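Side-chain contact in beta-1,4-mannanase (Caldicellulosiruptor saccharolyticus, PDB 1PMH), which probably hydrolyses beta-1,4-mannan, its carbohydrate-binding module binding mannohexaose: residues 112-117 against 148-153. Numbering follows the deposited sequence.
Sequences GWKELG and EDFRTK. With BMA (beta-D-mannopyranose), chain B.
Behind the mannan-binding face of this module, Lys114 lays its aliphatic chain on the ring of Phe150, while the preceding residue, Trp113, turns the other way to serve as a sugar platform. Lys114 CB meets Phe150 CZ at 3.4 Å, and Lys114 CG stands over the Phe150 ring face, 3.6 Å from its centroid and 16° off the normal, a CH-pi contact. With CG anti to the backbone N (chi1 -174°) and a bend at chi2, the lysine chain then runs on past Phe150 CE1. In the conformer given, Lys114 NZ ends 4.5 Å from Asp149 OD1, too far for a salt bridge, though the opposite charges may attract weakly. In the jellyroll beta-sandwich the contact joins the start of strand 114-122 to the 3-10 turn 148-150, in the loop leading to strand 153-165; Ile109 of strand 102-109 also touches Phe150. On the glycan side, the mannose sits over the centre of the Trp113 indole, C5 coming to 3.5 Å from CD2 and C6 to 3.6 Å from CZ3. In the Glu115 conformer given, NE1 of Trp113 donates nearly in the ring plane to the anti lone pair of Glu115 OE2 (3.0 Å), which would limit the turning of the indole; the same oxygen is salt-bridged to Lys106. Without the indole, as with an alanine in its place, the mannose is likely to lose its stacking surface and Glu115 OE2 its N-H donor.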
ATOM      1  N   GLY A 112      12.894  -4.859 -12.585  1.00 16.90           N
ATOM      2  CA  GLY A 112      12.252  -4.905 -13.881  1.00 17.80           C
ATOM      3  C   GLY A 112      10.758  -4.659 -13.838  1.00 18.04           C
ATOM      4  O   GLY A 112      10.085  -4.950 -14.835  1.00 18.75           O
ATOM      5  N   TRP A 113      10.240  -4.104 -12.739  1.00 16.38           N
ATOM      6  CA  TRP A 113       8.810  -3.837 -12.520  1.00 16.04           C
ATOM      7  C   TRP A 113       7.997  -5.129 -12.627  1.00 15.34           C
ATOM      8  O   TRP A 113       7.415  -5.463 -13.649  1.00 17.13           O
ATOM      9  CB  TRP A 113       8.268  -2.765 -13.459  1.00 16.30           C
ATOM     10  CG  TRP A 113       6.853  -2.352 -13.131  1.00 16.51           C
ATOM     11  CD1 TRP A 113       5.691  -2.836 -13.704  1.00 17.42           C
ATOM     12  CD2 TRP A 113       6.460  -1.369 -12.212  1.00 16.86           C
ATOM     13  NE1 TRP A 113       4.582  -2.227 -13.162  1.00 17.53           N
ATOM     14  CE2 TRP A 113       5.037  -1.294 -12.274  1.00 17.23           C
ATOM     15  CE3 TRP A 113       7.172  -0.504 -11.375  1.00 16.82           C
ATOM     16  CZ2 TRP A 113       4.319  -0.382 -11.487  1.00 17.83           C
ATOM     17  CZ3 TRP A 113       6.432   0.382 -10.589  1.00 18.30           C
ATOM     18  CH2 TRP A 113       5.048   0.408 -10.676  1.00 18.18           C
ATOM     19  N   LYS A 114       7.942  -5.879 -11.536  1.00 15.75           N
ATOM     20  CA  LYS A 114       7.241  -7.140 -11.442  1.00 15.63           C
ATOM     21  C   LYS A 114       5.990  -6.984 -10.611  1.00 15.10           C
ATOM     22  O   LYS A 114       6.047  -6.812  -9.397  1.00 15.79           O
ATOM     23  CB  LYS A 114       8.192  -8.148 -10.798  0.50 16.70           C
ATOM     24  CG  LYS A 114       7.677  -9.555 -10.743  0.50 17.60           C
ATOM     25  CD  LYS A 114       7.480 -10.132 -12.124  0.50 19.70           C
ATOM     26  CE  LYS A 114       6.975 -11.546 -12.000  0.50 23.22           C
ATOM     27  NZ  LYS A 114       6.618 -12.199 -13.291  0.50 28.65           N
ATOM     28  N   GLU A 115       4.855  -6.970 -11.259  1.00 15.52           N
ATOM     29  CA  GLU A 115       3.593  -6.877 -10.573  1.00 15.61           C
ATOM     30  C   GLU A 115       3.303  -8.190  -9.870  1.00 15.69           C
ATOM     31  O   GLU A 115       3.301  -9.248 -10.490  1.00 17.96           O
ATOM     32  CB  GLU A 115       2.463  -6.512 -11.532  0.65 18.21           C
ATOM     33  CG  GLU A 115       2.749  -5.183 -12.220  0.65 18.34           C
ATOM     34  CD  GLU A 115       1.715  -4.627 -13.166  0.65 21.25           C
ATOM     35  OE1 GLU A 115       0.612  -5.151 -13.129  0.65 21.85           O
ATOM     36  OE2 GLU A 115       1.997  -3.630 -13.855  0.65 17.42           O
ATOM     37  N   LEU A 116       3.021  -8.095  -8.580  1.00 14.86           N
ATOM     38  CA  LEU A 116       2.564  -9.216  -7.805  1.00 15.59           C
ATOM     39  C   LEU A 116       1.075  -9.378  -7.809  1.00 15.43           C
ATOM     40  O   LEU A 116       0.560 -10.501  -7.772  1.00 16.87           O
ATOM     41  CB  LEU A 116       3.043  -9.124  -6.353  1.00 15.51           C
ATOM     42  CG  LEU A 116       4.557  -8.947  -6.148  1.00 15.63           C
ATOM     43  CD1 LEU A 116       4.812  -8.941  -4.655  1.00 16.63           C
ATOM     44  CD2 LEU A 116       5.350  -9.998  -6.907  1.00 16.75           C
ATOM     45  N   GLY A 117       0.343  -8.280  -7.856  1.00 15.48           N
ATOM     46  CA  GLY A 117      -1.082  -8.327  -7.902  1.00 16.05           C
ATOM     47  C   GLY A 117      -1.636  -6.926  -8.020  1.00 15.35           C
ATOM     48  O   GLY A 117      -0.920  -5.940  -7.904  1.00 15.72           O
ATOM     49  N   GLU A 148       7.922 -17.906  -8.187  1.00 23.33           N
ATOM     50  CA  GLU A 148       9.094 -18.729  -7.916  1.00 23.85           C
ATOM     51  C   GLU A 148      10.365 -18.067  -8.472  1.00 25.01           C
ATOM     52  O   GLU A 148      11.429 -18.079  -7.832  1.00 23.06           O
ATOM     53  CB  GLU A 148       8.841 -20.159  -8.420  1.00 25.25           C
ATOM     54  CG  GLU A 148       7.612 -20.803  -7.771  1.00 31.72           C
ATOM     55  CD  GLU A 148       6.248 -20.548  -8.423  0.50 39.05           C
ATOM     56  OE1 GLU A 148       5.624 -19.454  -8.296  0.50 27.52           O
ATOM     57  OE2 GLU A 148       5.746 -21.511  -9.051  0.50 47.63           O
ATOM     58  N   ASP A 149      10.272 -17.466  -9.666  1.00 23.37           N
ATOM     59  CA  ASP A 149      11.449 -16.855 -10.286  1.00 22.70           C
ATOM     60  C   ASP A 149      11.910 -15.590  -9.577  1.00 22.43           C
ATOM     61  O   ASP A 149      13.016 -15.127  -9.857  1.00 23.50           O
ATOM     62  CB  ASP A 149      11.259 -16.609 -11.787  1.00 24.42           C
ATOM     63  CG  ASP A 149      10.422 -15.402 -12.120  0.75 25.60           C
ATOM     64  OD1 ASP A 149       9.395 -15.177 -11.480  0.75 24.23           O
ATOM     65  OD2 ASP A 149      10.661 -14.678 -13.117  0.75 41.49           O
ATOM     66  N   PHE A 150      11.114 -15.031  -8.664  1.00 19.02           N
ATOM     67  CA  PHE A 150      11.549 -13.914  -7.795  1.00 20.07           C
ATOM     68  C   PHE A 150      12.017 -14.327  -6.423  1.00 18.66           C
ATOM     69  O   PHE A 150      12.365 -13.455  -5.617  1.00 20.00           O
ATOM     70  CB  PHE A 150      10.427 -12.856  -7.725  1.00 20.68           C
ATOM     71  CG  PHE A 150      10.590 -11.767  -8.743  1.00 19.63           C
ATOM     72  CD1 PHE A 150      10.655 -12.043 -10.097  1.00 22.49           C
ATOM     73  CD2 PHE A 150      10.789 -10.451  -8.335  1.00 19.91           C
ATOM     74  CE1 PHE A 150      10.947 -11.005 -10.995  1.00 21.82           C
ATOM     75  CE2 PHE A 150      11.044  -9.481  -9.213  1.00 21.82           C
ATOM     76  CZ  PHE A 150      11.145  -9.735 -10.542  1.00 22.25           C
ATOM     77  N   ARG A 151      12.006 -15.640  -6.121  1.00 20.29           N
ATOM     78  CA  ARG A 151      12.398 -16.100  -4.808  1.00 20.72           C
ATOM     79  C   ARG A 151      13.915 -16.295  -4.816  1.00 20.15           C
ATOM     80  O   ARG A 151      14.431 -17.397  -4.741  1.00 22.04           O
ATOM     81  CB  ARG A 151      11.596 -17.316  -4.412  1.00 19.73           C
ATOM     82  CG  ARG A 151      10.118 -17.061  -4.333  1.00 19.80           C
ATOM     83  CD  ARG A 151       9.340 -18.303  -3.895  1.00 20.99           C
ATOM     84  NE  ARG A 151       7.921 -18.133  -4.179  1.00 20.19           N
ATOM     85  CZ  ARG A 151       7.029 -19.108  -4.184  1.00 21.25           C
ATOM     86  NH1 ARG A 151       7.336 -20.349  -3.822  1.00 22.23           N
ATOM     87  NH2 ARG A 151       5.776 -18.836  -4.483  1.00 23.10           N
ATOM     88  N   THR A 152      14.607 -15.158  -4.879  1.00 19.95           N
ATOM     89  CA  THR A 152      16.023 -15.072  -5.095  1.00 20.13           C
ATOM     90  C   THR A 152      16.402 -13.624  -4.803  1.00 18.67           C
ATOM     91  O   THR A 152      15.547 -12.809  -4.413  1.00 18.52           O
ATOM     92  CB  THR A 152      16.405 -15.518  -6.521  1.00 22.84           C
ATOM     93  OG1 THR A 152      17.848 -15.579  -6.575  1.00 25.29           O
ATOM     94  CG2 THR A 152      15.836 -14.585  -7.629  1.00 23.12           C
ATOM     95  N   LYS A 153      17.664 -13.277  -4.994  1.00 19.50           N
ATOM     96  CA  LYS A 153      18.066 -11.898  -4.784  1.00 18.65           C
ATOM     97  C   LYS A 153      17.497 -11.003  -5.888  1.00 17.35           C
ATOM     98  O   LYS A 153      17.682 -11.268  -7.077  1.00 21.10           O
ATOM     99  CB  LYS A 153      19.582 -11.802  -4.706  1.00 21.16           C
ATOM    100  CG  LYS A 153      20.208 -12.429  -3.483  1.00 23.28           C
ATOM    101  CD  LYS A 153      21.723 -12.607  -3.683  1.00 26.02           C
ATOM    102  CE  LYS A 153      22.055 -13.814  -4.537  1.00 32.33           C
ATOM    103  NZ  LYS A 153      23.476 -14.215  -4.784  1.00 30.51           N
TER
HETATM  104  C1  BMA B   4       5.064   0.305 -15.961  1.00 18.62           C
HETATM  105  C2  BMA B   4       6.162   0.155 -17.011  1.00 20.92           C
HETATM  106  C3  BMA B   4       7.432   0.041 -16.212  1.00 19.89           C
HETATM  107  C4  BMA B   4       7.615   1.213 -15.269  1.00 21.29           C
HETATM  108  C5  BMA B   4       6.393   1.430 -14.370  1.00 20.66           C
HETATM  109  C6  BMA B   4       6.426   2.630 -13.433  1.00 20.41           C
HETATM  110  O2  BMA B   4       6.199   1.261 -17.872  1.00 21.96           O
HETATM  111  O3  BMA B   4       8.511  -0.089 -17.121  1.00 23.23           O
HETATM  112  O4  BMA B   4       8.673   0.906 -14.409  1.00 21.73           O
HETATM  113  O5  BMA B   4       5.266   1.496 -15.231  1.00 18.91           O
HETATM  114  O6  BMA B   4       6.637   3.817 -14.146  1.00 21.71           O